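Local coordinates for sugar ABC transporter substrate-binding protein (Treponema pallidum subsp. pallidum, PDB 5U2P), which probably binds a small solute, perhaps a sugar, in the periplasm for an ABC transporter, its true ligand being unknown, at residues Gly83-Val88 against Ala310-Ser315; Asp100-Phe105 against Tyr125-Ala130; Val106-Glu111 against Thr320-Leu325. One frame throughout, in Å; residues are numbered along the deposited sequence.

Interaction 1: residues Gly83-Val88 against Ala310-Ser315; sequences GTAPDV and AVHKKS
His-312 reaches across to the loop 83-88 with both its backbone and its ring. Its N donates to Asp-87 O at 2.9 Å, with an N-H...O angle of 160°. The CG of His-312 stands anti to the backbone N (chi1 -176°), which swings the ring toward Ala-85 and Gly-83. The methyl CB of Ala-85 sits over one ring face in a CH-pi contact, 4.0 Å from the centroid of the His-312 ring. Gly-83 O lies at the ring edge, near its plane. ND1 of His-312 makes only a weak, bent bond to Ala-85 O, 3.3 Å long. A water in the ring plane lies 3.2 Å from His-312 ND1 and can also donate to Asp-87 OD1.

Asp-87 OD1 also accepts from Ser-315 OG at 2.9 Å, from above the carboxylate plane. The serine hydroxyl is anti to its backbone N (chi1 169°), and this turns OG to the carboxylate. Ser-315 closes a type I turn that begins at His-312. OD2 of Asp-87 forms a salt bridge with Arg-317, whose N also bonds to Ser-315 OG.

Val-88 and Val-311 form an antiparallel non-hydrogen-bonded pair, with both side chains on the sheet face covered by helix 318-329. Here strand 88-92 begins beside strand 307-311. Arg-317 would probably balance the charge of buried Asp-87, while the Ser-315 hydroxyl gives OD1 a hydrogen bond. The carboxylate thereby ties the turn to the loop. The imidazole has only a weak direct bond across the contact; the firm bond of His-312 is that of its backbone N.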
ATOM      1  N   GLY A  83      13.228 -10.886 -26.965  1.00 42.03           N
ATOM      2  CA  GLY A  83      14.460 -10.141 -26.774  1.00 36.01           C
ATOM      3  C   GLY A  83      14.475  -8.775 -27.431  1.00 37.01           C
ATOM      4  O   GLY A  83      15.509  -8.110 -27.478  1.00 34.46           O
ATOM      5  N   THR A  84      13.322  -8.337 -27.920  1.00 31.12           N
ATOM      6  CA  THR A  84      13.237  -7.058 -28.615  1.00 31.97           C
ATOM      7  C   THR A  84      12.809  -5.913 -27.690  1.00 34.33           C
ATOM      8  O   THR A  84      12.659  -4.776 -28.146  1.00 34.04           O
ATOM      9  CB  THR A  84      12.249  -7.137 -29.790  1.00 35.92           C
ATOM     10  OG1 THR A  84      10.917  -7.287 -29.290  1.00 38.89           O
ATOM     11  CG2 THR A  84      12.594  -8.318 -30.696  1.00 44.97           C
ATOM     12  N   ALA A  85      12.619  -6.209 -26.405  1.00 29.38           N
ATOM     13  CA  ALA A  85      12.119  -5.213 -25.452  1.00 25.71           C
ATOM     14  C   ALA A  85      13.017  -3.989 -25.437  1.00 23.88           C
ATOM     15  O   ALA A  85      14.236  -4.120 -25.614  1.00 30.31           O
ATOM     16  CB  ALA A  85      12.032  -5.794 -24.047  1.00 27.23           C
ATOM     17  N   PRO A  86      12.422  -2.806 -25.219  1.00 21.52           N
ATOM     18  CA  PRO A  86      13.211  -1.571 -25.068  1.00 22.68           C
ATOM     19  C   PRO A  86      14.190  -1.594 -23.888  1.00 28.53           C
ATOM     20  O   PRO A  86      14.121  -2.477 -23.039  1.00 27.32           O
ATOM     21  CB  PRO A  86      12.131  -0.507 -24.874  1.00 28.54           C
ATOM     22  CG  PRO A  86      11.021  -1.011 -25.702  1.00 26.82           C
ATOM     23  CD  PRO A  86      10.993  -2.491 -25.401  1.00 24.96           C
ATOM     24  N   ASP A  87      15.101  -0.624 -23.850  1.00 26.05           N
ATOM     25  CA  ASP A  87      16.161  -0.603 -22.836  1.00 27.01           C
ATOM     26  C   ASP A  87      15.601  -0.396 -21.418  1.00 24.05           C
ATOM     27  O   ASP A  87      16.120  -0.951 -20.444  1.00 22.90           O
ATOM     28  CB  ASP A  87      17.179   0.505 -23.129  1.00 23.99           C
ATOM     29  CG  ASP A  87      17.735   0.462 -24.547  1.00 35.43           C
ATOM     30  OD1 ASP A  87      18.080  -0.624 -25.050  1.00 30.04           O
ATOM     31  OD2 ASP A  87      17.854   1.549 -25.153  1.00 31.84           O
ATOM     32  N   VAL A  88      14.584   0.453 -21.317  1.00 21.85           N
ATOM     33  CA  VAL A  88      13.901   0.752 -20.065  1.00 20.15           C
ATOM     34  C   VAL A  88      12.427   0.403 -20.224  1.00 26.22           C
ATOM     35  O   VAL A  88      11.813   0.789 -21.216  1.00 22.26           O
ATOM     36  CB  VAL A  88      14.066   2.225 -19.669  1.00 25.75           C
ATOM     37  CG1 VAL A  88      13.226   2.568 -18.434  1.00 24.96           C
ATOM     38  CG2 VAL A  88      15.534   2.506 -19.426  1.00 22.83           C
ATOM     39  N   ALA A 310      12.262  -0.393 -14.979  1.00 20.20           N
ATOM     40  CA  ALA A 310      13.353  -1.364 -14.919  1.00 19.01           C
ATOM     41  C   ALA A 310      14.234  -1.281 -16.155  1.00 18.64           C
ATOM     42  O   ALA A 310      13.793  -0.815 -17.204  1.00 19.88           O
ATOM     43  CB  ALA A 310      12.800  -2.790 -14.776  1.00 20.00           C
ATOM     44  N   VAL A 311      15.462  -1.784 -16.028  1.00 20.16           N
ATOM     45  CA  VAL A 311      16.394  -1.899 -17.156  1.00 21.77           C
ATOM     46  C   VAL A 311      16.410  -3.332 -17.700  1.00 19.48           C
ATOM     47  O   VAL A 311      16.594  -4.289 -16.954  1.00 22.03           O
ATOM     48  CB  VAL A 311      17.818  -1.490 -16.751  1.00 22.17           C
ATOM     49  CG1 VAL A 311      18.777  -1.550 -17.955  1.00 24.47           C
ATOM     50  CG2 VAL A 311      17.820  -0.073 -16.184  1.00 22.82           C
ATOM     51  N   HIS A 312      16.175  -3.444 -19.004  1.00 24.76           N
ATOM     52  CA  HIS A 312      16.253  -4.720 -19.716  1.00 24.24           C
ATOM     53  C   HIS A 312      17.686  -5.243 -19.720  1.00 25.23           C
ATOM     54  O   HIS A 312      18.590  -4.614 -20.264  1.00 28.51           O
ATOM     55  CB  HIS A 312      15.755  -4.529 -21.140  1.00 24.25           C
ATOM     56  CG  HIS A 312      15.690  -5.791 -21.950  1.00 31.20           C
ATOM     57  ND1 HIS A 312      15.835  -5.788 -23.322  1.00 32.94           N
ATOM     58  CD2 HIS A 312      15.461  -7.079 -21.598  1.00 28.68           C
ATOM     59  CE1 HIS A 312      15.716  -7.023 -23.778  1.00 38.38           C
ATOM     60  NE2 HIS A 312      15.492  -7.827 -22.753  1.00 30.00           N
ATOM     61  N   LYS A 313      17.856  -6.400 -19.101  1.00 25.56           N
ATOM     62  CA  LYS A 313      19.155  -7.017 -18.852  1.00 33.28           C
ATOM     63  C   LYS A 313      19.930  -7.283 -20.130  1.00 31.50           C
ATOM     64  O   LYS A 313      21.153  -7.147 -20.156  1.00 32.35           O
ATOM     65  CB  LYS A 313      18.941  -8.332 -18.093  1.00 39.49           C
ATOM     66  CG  LYS A 313      20.193  -8.938 -17.518  1.00 51.55           C
ATOM     67  CD  LYS A 313      19.876 -10.121 -16.602  1.00 45.48           C
ATOM     68  CE  LYS A 313      21.148 -10.659 -15.965  1.00 50.36           C
ATOM     69  NZ  LYS A 313      20.879 -11.741 -14.993  1.00 55.86           N
ATOM     70  N   LYS A 314      19.219  -7.668 -21.187  1.00 36.61           N
ATOM     71  CA  LYS A 314      19.862  -8.020 -22.458  1.00 34.91           C
ATOM     72  C   LYS A 314      20.089  -6.800 -23.347  1.00 40.97           C
ATOM     73  O   LYS A 314      20.577  -6.931 -24.464  1.00 38.35           O
ATOM     74  CB  LYS A 314      19.026  -9.069 -23.198  1.00 41.01           C
ATOM     75  CG  LYS A 314      18.865 -10.375 -22.410  1.00 52.56           C
ATOM     76  CD  LYS A 314      18.072 -11.445 -23.163  1.00 73.52           C
ATOM     77  CE  LYS A 314      17.392 -12.421 -22.192  1.00 71.43           C
ATOM     78  NZ  LYS A 314      16.495 -13.407 -22.865  1.00 78.44           N
ATOM     79  N   SER A 315      19.755  -5.610 -22.851  1.00 37.10           N
ATOM     80  CA  SER A 315      20.023  -4.387 -23.596  1.00 29.54           C
ATOM     81  C   SER A 315      21.511  -4.204 -23.902  1.00 35.52           C
ATOM     82  O   SER A 315      22.378  -4.519 -23.078  1.00 36.09           O
ATOM     83  CB  SER A 315      19.526  -3.172 -22.821  1.00 32.13           C
ATOM     84  OG  SER A 315      20.009  -1.982 -23.404  1.00 32.96           O
TER
HETATM   85  O   HOH W   1      16.883  -3.284 -25.023  1.00 37.40           O

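Interaction 2: residues Asp100-Phe105 against Tyr125-Ala130; sequences DPYLYF and YGKTFA
Tyr-102 and Phe-129 both carry CG anti to the carbonyl carbon (chi1 -63° and -78°), and these torsions help bring the rings together; their planes stand at 87°. The pair is T-shaped. The edge of Phe-129 points at the face of Tyr-102, with CZ of Phe-129 3.6 Å from CE2 of Tyr-102. Pro-101 covers a face of the Phe-129 ring. Its CB stands over the centre, 3.4 Å from the Phe-129 centroid, in a close CH-pi contact. CB of Phe-105 meets CD1 of Phe-129 at 3.9 Å.

The Tyr-102 hydroxyl end lies between Tyr-125 and Lys-127. Its OH is 3.4 Å from CD2 of Tyr-125, and the two rings meet obliquely. CD of Lys-127 lies at the edge of the Tyr-102 ring. The lysine chain bends at its last torsion, and NZ donates to a water at 2.6 Å. That water in turn donates to Tyr-102 OH, which also bonds to Asp-123.

OD1 of Asp-100 accepts from Tyr-102 N at 3.0 Å and N-caps the short helix 101-104. Tyr-102, Tyr-125 and Phe-129 make an aromatic cluster, joining an N-capped helical turn to the loop before strand 131-132.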
ATOM      1  N   ASP A 100      10.465 -13.346 -14.085  1.00 33.91           N
ATOM      2  CA  ASP A 100      11.706 -13.644 -13.365  1.00 30.40           C
ATOM      3  C   ASP A 100      12.711 -12.515 -13.550  1.00 23.72           C
ATOM      4  O   ASP A 100      13.336 -12.387 -14.621  1.00 26.14           O
ATOM      5  CB  ASP A 100      12.323 -14.972 -13.851  1.00 31.61           C
ATOM      6  CG  ASP A 100      13.505 -15.412 -13.001  1.00 48.01           C
ATOM      7  OD1 ASP A 100      14.022 -14.600 -12.207  1.00 32.63           O
ATOM      8  OD2 ASP A 100      13.925 -16.575 -13.123  1.00 42.72           O
ATOM      9  N   PRO A 101      12.896 -11.672 -12.517  1.00 35.10           N
ATOM     10  CA  PRO A 101      13.801 -10.538 -12.741  1.00 31.14           C
ATOM     11  C   PRO A 101      15.258 -10.928 -12.999  1.00 27.41           C
ATOM     12  O   PRO A 101      16.000 -10.138 -13.572  1.00 27.17           O
ATOM     13  CB  PRO A 101      13.683  -9.740 -11.430  1.00 30.24           C
ATOM     14  CG  PRO A 101      13.360 -10.781 -10.406  1.00 32.71           C
ATOM     15  CD  PRO A 101      12.474 -11.766 -11.110  1.00 29.93           C
ATOM     16  N   TYR A 102      15.668 -12.128 -12.580  1.00 27.48           N
ATOM     17  CA  TYR A 102      17.064 -12.541 -12.750  1.00 29.06           C
ATOM     18  C   TYR A 102      17.327 -12.934 -14.205  1.00 29.45           C
ATOM     19  O   TYR A 102      18.477 -13.008 -14.648  1.00 30.28           O
ATOM     20  CB  TYR A 102      17.398 -13.679 -11.773  1.00 30.07           C
ATOM     21  CG  TYR A 102      17.266 -13.191 -10.345  1.00 30.30           C
ATOM     22  CD1 TYR A 102      16.090 -13.368  -9.638  1.00 29.60           C
ATOM     23  CD2 TYR A 102      18.297 -12.472  -9.741  1.00 34.34           C
ATOM     24  CE1 TYR A 102      15.950 -12.887  -8.345  1.00 29.13           C
ATOM     25  CE2 TYR A 102      18.169 -11.990  -8.448  1.00 26.77           C
ATOM     26  CZ  TYR A 102      16.995 -12.197  -7.759  1.00 33.50           C
ATOM     27  OH  TYR A 102      16.854 -11.704  -6.484  1.00 30.16           O
ATOM     28  N   LEU A 103      16.244 -13.158 -14.945  1.00 29.04           N
ATOM     29  CA  LEU A 103      16.306 -13.393 -16.387  1.00 27.61           C
ATOM     30  C   LEU A 103      16.272 -12.120 -17.214  1.00 27.99           C
ATOM     31  O   LEU A 103      16.910 -12.045 -18.266  1.00 27.26           O
ATOM     32  CB  LEU A 103      15.127 -14.260 -16.832  1.00 29.82           C
ATOM     33  CG  LEU A 103      15.435 -15.617 -17.451  1.00 66.30           C
ATOM     34  CD1 LEU A 103      16.099 -16.510 -16.420  1.00 65.53           C
ATOM     35  CD2 LEU A 103      14.150 -16.239 -17.982  1.00 58.09           C
ATOM     36  N   TYR A 104      15.509 -11.132 -16.753  1.00 27.90           N
ATOM     37  CA  TYR A 104      15.148 -10.012 -17.627  1.00 24.06           C
ATOM     38  C   TYR A 104      15.599  -8.630 -17.195  1.00 31.12           C
ATOM     39  O   TYR A 104      15.709  -7.753 -18.048  1.00 29.47           O
ATOM     40  CB  TYR A 104      13.641  -9.971 -17.804  1.00 25.57           C
ATOM     41  CG  TYR A 104      13.081 -11.185 -18.509  1.00 25.30           C
ATOM     42  CD1 TYR A 104      13.484 -11.498 -19.796  1.00 29.35           C
ATOM     43  CD2 TYR A 104      12.137 -11.989 -17.893  1.00 36.17           C
ATOM     44  CE1 TYR A 104      12.971 -12.594 -20.446  1.00 38.39           C
ATOM     45  CE2 TYR A 104      11.618 -13.084 -18.534  1.00 43.78           C
ATOM     46  CZ  TYR A 104      12.041 -13.378 -19.812  1.00 39.19           C
ATOM     47  OH  TYR A 104      11.538 -14.466 -20.470  1.00 40.86           O
ATOM     48  N   PHE A 105      15.829  -8.423 -15.898  1.00 27.66           N
ATOM     49  CA  PHE A 105      16.089  -7.070 -15.386  1.00 22.83           C
ATOM     50  C   PHE A 105      17.426  -6.899 -14.680  1.00 25.21           C
ATOM     51  O   PHE A 105      17.935  -7.800 -14.039  1.00 28.77           O
ATOM     52  CB  PHE A 105      14.984  -6.657 -14.430  1.00 20.57           C
ATOM     53  CG  PHE A 105      13.611  -6.741 -15.032  1.00 18.98           C
ATOM     54  CD1 PHE A 105      13.371  -6.203 -16.289  1.00 26.29           C
ATOM     55  CD2 PHE A 105      12.572  -7.341 -14.356  1.00 23.78           C
ATOM     56  CE1 PHE A 105      12.113  -6.285 -16.864  1.00 24.24           C
ATOM     57  CE2 PHE A 105      11.307  -7.431 -14.926  1.00 27.31           C
ATOM     58  CZ  PHE A 105      11.084  -6.899 -16.182  1.00 25.71           C
ATOM     59  N   TYR A 125      13.862 -11.785  -2.253  1.00 27.96           N
ATOM     60  CA  TYR A 125      15.233 -11.867  -1.766  1.00 30.48           C
ATOM     61  C   TYR A 125      15.727 -10.530  -1.247  1.00 32.22           C
ATOM     62  O   TYR A 125      16.860 -10.431  -0.789  1.00 42.15           O
ATOM     63  CB  TYR A 125      16.192 -12.318  -2.870  1.00 29.63           C
ATOM     64  CG  TYR A 125      16.036 -13.756  -3.336  1.00 29.94           C
ATOM     65  CD1 TYR A 125      16.614 -14.803  -2.632  1.00 28.81           C
ATOM     66  CD2 TYR A 125      15.332 -14.055  -4.503  1.00 28.94           C
ATOM     67  CE1 TYR A 125      16.477 -16.106  -3.062  1.00 30.54           C
ATOM     68  CE2 TYR A 125      15.198 -15.361  -4.942  1.00 31.99           C
ATOM     69  CZ  TYR A 125      15.767 -16.376  -4.217  1.00 33.33           C
ATOM     70  OH  TYR A 125      15.635 -17.673  -4.667  1.00 40.28           O
ATOM     71  N   GLY A 126      14.904  -9.492  -1.370  1.00 25.53           N
ATOM     72  CA  GLY A 126      15.280  -8.187  -0.853  1.00 26.64           C
ATOM     73  C   GLY A 126      15.941  -7.271  -1.874  1.00 32.00           C
ATOM     74  O   GLY A 126      16.504  -6.231  -1.510  1.00 27.89           O
ATOM     75  N   LYS A 127      15.874  -7.641  -3.146  1.00 27.15           N
ATOM     76  CA  LYS A 127      16.593  -6.904  -4.198  1.00 29.43           C
ATOM     77  C   LYS A 127      15.673  -5.946  -4.939  1.00 23.78           C
ATOM     78  O   LYS A 127      14.488  -6.207  -5.095  1.00 23.20           O
ATOM     79  CB  LYS A 127      17.234  -7.879  -5.184  1.00 28.46           C
ATOM     80  CG  LYS A 127      18.421  -8.644  -4.604  1.00 33.55           C
ATOM     81  CD  LYS A 127      19.280  -9.246  -5.707  1.00 54.98           C
ATOM     82  CE  LYS A 127      20.599  -9.780  -5.159  1.00 67.96           C
ATOM     83  NZ  LYS A 127      20.389 -10.726  -4.025  1.00 87.57           N
ATOM     84  N   THR A 128      16.233  -4.829  -5.389  1.00 26.83           N
ATOM     85  CA  THR A 128      15.457  -3.761  -6.018  1.00 22.53           C
ATOM     86  C   THR A 128      15.696  -3.814  -7.517  1.00 21.73           C
ATOM     87  O   THR A 128      16.840  -3.681  -7.955  1.00 21.50           O
ATOM     88  CB  THR A 128      15.886  -2.361  -5.478  1.00 20.63           C
ATOM     89  OG1 THR A 128      15.637  -2.285  -4.068  1.00 22.64           O
ATOM     90  CG2 THR A 128      15.140  -1.237  -6.180  1.00 23.58           C
ATOM     91  N   PHE A 129      14.637  -3.990  -8.306  1.00 22.69           N
ATOM     92  CA  PHE A 129      14.779  -4.145  -9.758  1.00 21.79           C
ATOM     93  C   PHE A 129      14.146  -3.006 -10.580  1.00 21.33           C
ATOM     94  O   PHE A 129      14.088  -3.084 -11.805  1.00 18.53           O
ATOM     95  CB  PHE A 129      14.173  -5.492 -10.198  1.00 21.96           C
ATOM     96  CG  PHE A 129      15.061  -6.680  -9.923  1.00 18.07           C
ATOM     97  CD1 PHE A 129      16.171  -6.927 -10.711  1.00 21.83           C
ATOM     98  CD2 PHE A 129      14.781  -7.548  -8.880  1.00 24.67           C
ATOM     99  CE1 PHE A 129      16.988  -8.026 -10.470  1.00 24.93           C
ATOM    100  CE2 PHE A 129      15.594  -8.634  -8.637  1.00 25.18           C
ATOM    101  CZ  PHE A 129      16.696  -8.865  -9.427  1.00 24.22           C
ATOM    102  N   ALA A 130      13.699  -1.935  -9.935  1.00 17.52           N
ATOM    103  CA  ALA A 130      13.190  -0.801 -10.687  1.00 17.99           C
ATOM    104  C   ALA A 130      13.307   0.475  -9.865  1.00 19.57           C
ATOM    105  O   ALA A 130      13.293   0.440  -8.628  1.00 19.91           O
ATOM    106  CB  ALA A 130      11.741  -1.034 -11.080  1.00 18.54           C
TER
HETATM  107  O   HOH W   2      18.981 -12.782  -4.689  1.00 37.90           O

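Interaction 3: residues Val106-Glu111 against Thr320-Leu325; sequences VDLSKE and TACRAL
Leu-108 faces Cys-322 where the irregular loop 106-111 passes helix 318-329, with their CA atoms 8.3 Å apart. This is a loop packed on a helix that covers one face of the five-stranded mixed sheet, in a protein of the bacterial extracellular solute-binding family. Residues 320-325 are helical throughout. The loop folds into a type I turn from Leu-108 to Glu-111, closed by Glu-111 N to Leu-108 O at 3.0 Å. An Asx turn from Asp-107 to Ser-109 overlaps its start. OD1 of Asp-107 accepts from Ser-109 N at 2.9 Å, from above the carboxylate plane, and also from Ser-109 OG, through the syn lone pair. Two donors from one serine thus grip one oxygen and fix the carboxylate. Asp-107 OD2 forms a salt bridge with Lys-110.

The contact with the helix is mostly apolar. Leu-108 and Leu-325 cross at about a right angle and meet methyl to methyl, CD1 of Leu-108 to CD1 of Leu-325, at 3.8 Å. Leu-108 has CG anti to the carbonyl carbon (chi1 -58°), and its extended second torsion sends CD1 to the helix. Its other methyl, CD2, lies 4.3 Å from SG of Cys-322. CG1 of Val-106 approaches the same sulfur at a similar distance. The sulfur is therefore met by two branched side chains of the loop. Val-106 and Leu-325 also touch Val-311 of strand 307-311, so the apolar layer continues to the sheet.

Glu-111 adds a polar link through a water. Its chain bends at the second torsion, placing OE1 4.2 Å from Cys-322 CB. The bridging water donates both its protons across the contact, to Glu-111 OE1 at 2.8 Å and to Cys-322 O at 2.7 Å.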
ATOM      1  N   VAL A 106      17.958  -5.691 -14.755  1.00 24.85           N
ATOM      2  CA  VAL A 106      19.191  -5.363 -14.048  1.00 24.39           C
ATOM      3  C   VAL A 106      18.922  -5.164 -12.564  1.00 23.17           C
ATOM      4  O   VAL A 106      18.011  -4.426 -12.186  1.00 24.12           O
ATOM      5  CB  VAL A 106      19.836  -4.093 -14.619  1.00 28.30           C
ATOM      6  CG1 VAL A 106      21.102  -3.751 -13.836  1.00 31.99           C
ATOM      7  CG2 VAL A 106      20.140  -4.288 -16.093  1.00 28.63           C
ATOM      8  N   ASP A 107      19.718  -5.822 -11.719  1.00 26.17           N
ATOM      9  CA  ASP A 107      19.614  -5.634 -10.270  1.00 22.54           C
ATOM     10  C   ASP A 107      20.151  -4.260  -9.877  1.00 20.59           C
ATOM     11  O   ASP A 107      21.341  -3.978 -10.051  1.00 28.50           O
ATOM     12  CB  ASP A 107      20.378  -6.752  -9.532  1.00 30.35           C
ATOM     13  CG  ASP A 107      20.437  -6.542  -8.020  1.00 49.68           C
ATOM     14  OD1 ASP A 107      19.687  -5.698  -7.504  1.00 30.16           O
ATOM     15  OD2 ASP A 107      21.233  -7.230  -7.340  1.00 49.89           O
ATOM     16  N   LEU A 108      19.261  -3.389  -9.392  1.00 23.21           N
ATOM     17  CA  LEU A 108      19.618  -2.001  -9.106  1.00 23.60           C
ATOM     18  C   LEU A 108      19.952  -1.800  -7.630  1.00 24.30           C
ATOM     19  O   LEU A 108      20.130  -0.663  -7.173  1.00 24.08           O
ATOM     20  CB  LEU A 108      18.464  -1.049  -9.516  1.00 17.40           C
ATOM     21  CG  LEU A 108      18.043  -1.110 -10.989  1.00 20.67           C
ATOM     22  CD1 LEU A 108      16.805  -0.242 -11.282  1.00 18.92           C
ATOM     23  CD2 LEU A 108      19.168  -0.749 -11.914  1.00 26.25           C
ATOM     24  N   SER A 109      20.045  -2.900  -6.883  1.00 25.46           N
ATOM     25  CA  SER A 109      20.129  -2.834  -5.421  1.00 26.06           C
ATOM     26  C   SER A 109      21.360  -2.080  -4.917  1.00 25.87           C
ATOM     27  O   SER A 109      21.377  -1.596  -3.780  1.00 31.49           O
ATOM     28  CB  SER A 109      20.145  -4.246  -4.822  1.00 29.03           C
ATOM     29  OG  SER A 109      18.954  -4.968  -5.124  1.00 31.99           O
ATOM     30  N   LYS A 110      22.384  -2.025  -5.752  1.00 27.44           N
ATOM     31  CA  LYS A 110      23.663  -1.399  -5.416  1.00 30.05           C
ATOM     32  C   LYS A 110      23.838  -0.009  -6.025  1.00 24.80           C
ATOM     33  O   LYS A 110      24.902   0.589  -5.902  1.00 28.43           O
ATOM     34  CB  LYS A 110      24.817  -2.295  -5.879  1.00 35.22           C
ATOM     35  CG  LYS A 110      24.719  -3.743  -5.377  1.00 45.19           C
ATOM     36  CD  LYS A 110      25.803  -4.657  -5.971  1.00 63.41           C
ATOM     37  CE  LYS A 110      25.550  -4.987  -7.446  1.00 79.50           C
ATOM     38  NZ  LYS A 110      24.363  -5.873  -7.656  1.00 82.63           N
ATOM     39  N   GLU A 111      22.814   0.521  -6.693  1.00 24.53           N
ATOM     40  CA  GLU A 111      22.939   1.846  -7.289  1.00 29.15           C
ATOM     41  C   GLU A 111      23.022   2.895  -6.182  1.00 24.65           C
ATOM     42  O   GLU A 111      22.485   2.713  -5.074  1.00 26.73           O
ATOM     43  CB  GLU A 111      21.762   2.144  -8.235  1.00 27.28           C
ATOM     44  CG  GLU A 111      21.698   1.221  -9.451  1.00 26.09           C
ATOM     45  CD  GLU A 111      22.976   1.216 -10.269  1.00 44.18           C
ATOM     46  OE1 GLU A 111      23.294   2.252 -10.875  1.00 31.70           O
ATOM     47  OE2 GLU A 111      23.669   0.173 -10.314  1.00 34.25           O
ATOM     48  N   THR A 320      24.014   3.042 -20.159  1.00 18.79           N
ATOM     49  CA  THR A 320      23.332   4.277 -20.460  1.00 23.42           C
ATOM     50  C   THR A 320      22.010   4.325 -19.707  1.00 22.89           C
ATOM     51  O   THR A 320      21.646   5.370 -19.156  1.00 21.50           O
ATOM     52  CB  THR A 320      23.103   4.416 -21.974  1.00 26.56           C
ATOM     53  OG1 THR A 320      24.366   4.325 -22.641  1.00 27.48           O
ATOM     54  CG2 THR A 320      22.444   5.735 -22.312  1.00 27.17           C
ATOM     55  N   ALA A 321      21.314   3.190 -19.670  1.00 22.71           N
ATOM     56  CA  ALA A 321      20.056   3.084 -18.929  1.00 23.08           C
ATOM     57  C   ALA A 321      20.262   3.356 -17.456  1.00 24.08           C
ATOM     58  O   ALA A 321      19.452   4.027 -16.822  1.00 23.29           O
ATOM     59  CB  ALA A 321      19.434   1.701 -19.101  1.00 20.35           C
ATOM     60  N   CYS A 322      21.330   2.802 -16.897  1.00 21.21           N
ATOM     61  CA  CYS A 322      21.572   2.990 -15.482  1.00 20.74           C
ATOM     62  C   CYS A 322      21.969   4.448 -15.202  1.00 17.62           C
ATOM     63  O   CYS A 322      21.603   4.982 -14.150  1.00 20.98           O
ATOM     64  CB  CYS A 322      22.645   2.049 -14.991  1.00 23.44           C
ATOM     65  SG  CYS A 322      22.125   0.315 -14.893  1.00 28.07           S
ATOM     66  N   ARG A 323      22.717   5.059 -16.122  1.00 21.62           N
ATOM     67  CA  ARG A 323      23.079   6.474 -15.986  1.00 21.41           C
ATOM     68  C   ARG A 323      21.802   7.312 -15.983  1.00 24.59           C
ATOM     69  O   ARG A 323      21.653   8.229 -15.178  1.00 21.29           O
ATOM     70  CB  ARG A 323      24.021   6.934 -17.109  1.00 24.69           C
ATOM     71  CG  ARG A 323      25.436   6.348 -16.983  1.00 28.54           C
ATOM     72  CD  ARG A 323      26.338   6.647 -18.190  1.00 26.36           C
ATOM     73  NE  ARG A 323      26.562   8.095 -18.312  1.00 23.53           N
ATOM     74  CZ  ARG A 323      26.035   8.892 -19.240  1.00 28.01           C
ATOM     75  NH1 ARG A 323      25.284   8.409 -20.224  1.00 29.05           N
ATOM     76  NH2 ARG A 323      26.298  10.202 -19.205  1.00 28.20           N
ATOM     77  N   ALA A 324      20.878   6.995 -16.886  1.00 21.59           N
ATOM     78  CA  ALA A 324      19.632   7.741 -16.975  1.00 23.67           C
ATOM     79  C   ALA A 324      18.803   7.620 -15.698  1.00 22.89           C
ATOM     80  O   ALA A 324      18.247   8.610 -15.218  1.00 23.15           O
ATOM     81  CB  ALA A 324      18.818   7.281 -18.189  1.00 23.48           C
ATOM     82  N   LEU A 325      18.711   6.415 -15.140  1.00 20.71           N
ATOM     83  CA  LEU A 325      17.916   6.238 -13.934  1.00 18.60           C
ATOM     84  C   LEU A 325      18.522   7.038 -12.782  1.00 17.49           C
ATOM     85  O   LEU A 325      17.798   7.556 -11.934  1.00 21.83           O
ATOM     86  CB  LEU A 325      17.808   4.759 -13.548  1.00 18.89           C
ATOM     87  CG  LEU A 325      16.961   3.880 -14.485  1.00 19.89           C
ATOM     88  CD1 LEU A 325      16.756   2.511 -13.871  1.00 23.99           C
ATOM     89  CD2 LEU A 325      15.625   4.514 -14.780  1.00 23.06           C
TER
HETATM   90  O   HOH W   3      21.117   3.790 -11.766  1.00 24.15           O

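All three contacts lie on the same side of the chain's centre, with their own centres 12 to 13 Å apart. They cluster about one part of the five-stranded sheet that contains strands 88-92, 307-311 and 131-132. Interaction 2 is nested along the chain within the loop closed by interaction 1, whereas interaction 3 crosses both. Strand 307-311 leads on to helix 318-329, so interactions 1 and 3 share consecutive elements. Backbone bonds also connect them: Val-311 O with Val-106 N, Lys-313 N with Tyr-104 O, and Thr-128 O with Leu-108 N. Interactions 1 and 3 join parts over 200 residues apart, so early and late chain build this region of the binding protein; interaction 2 closes a local loop inside it.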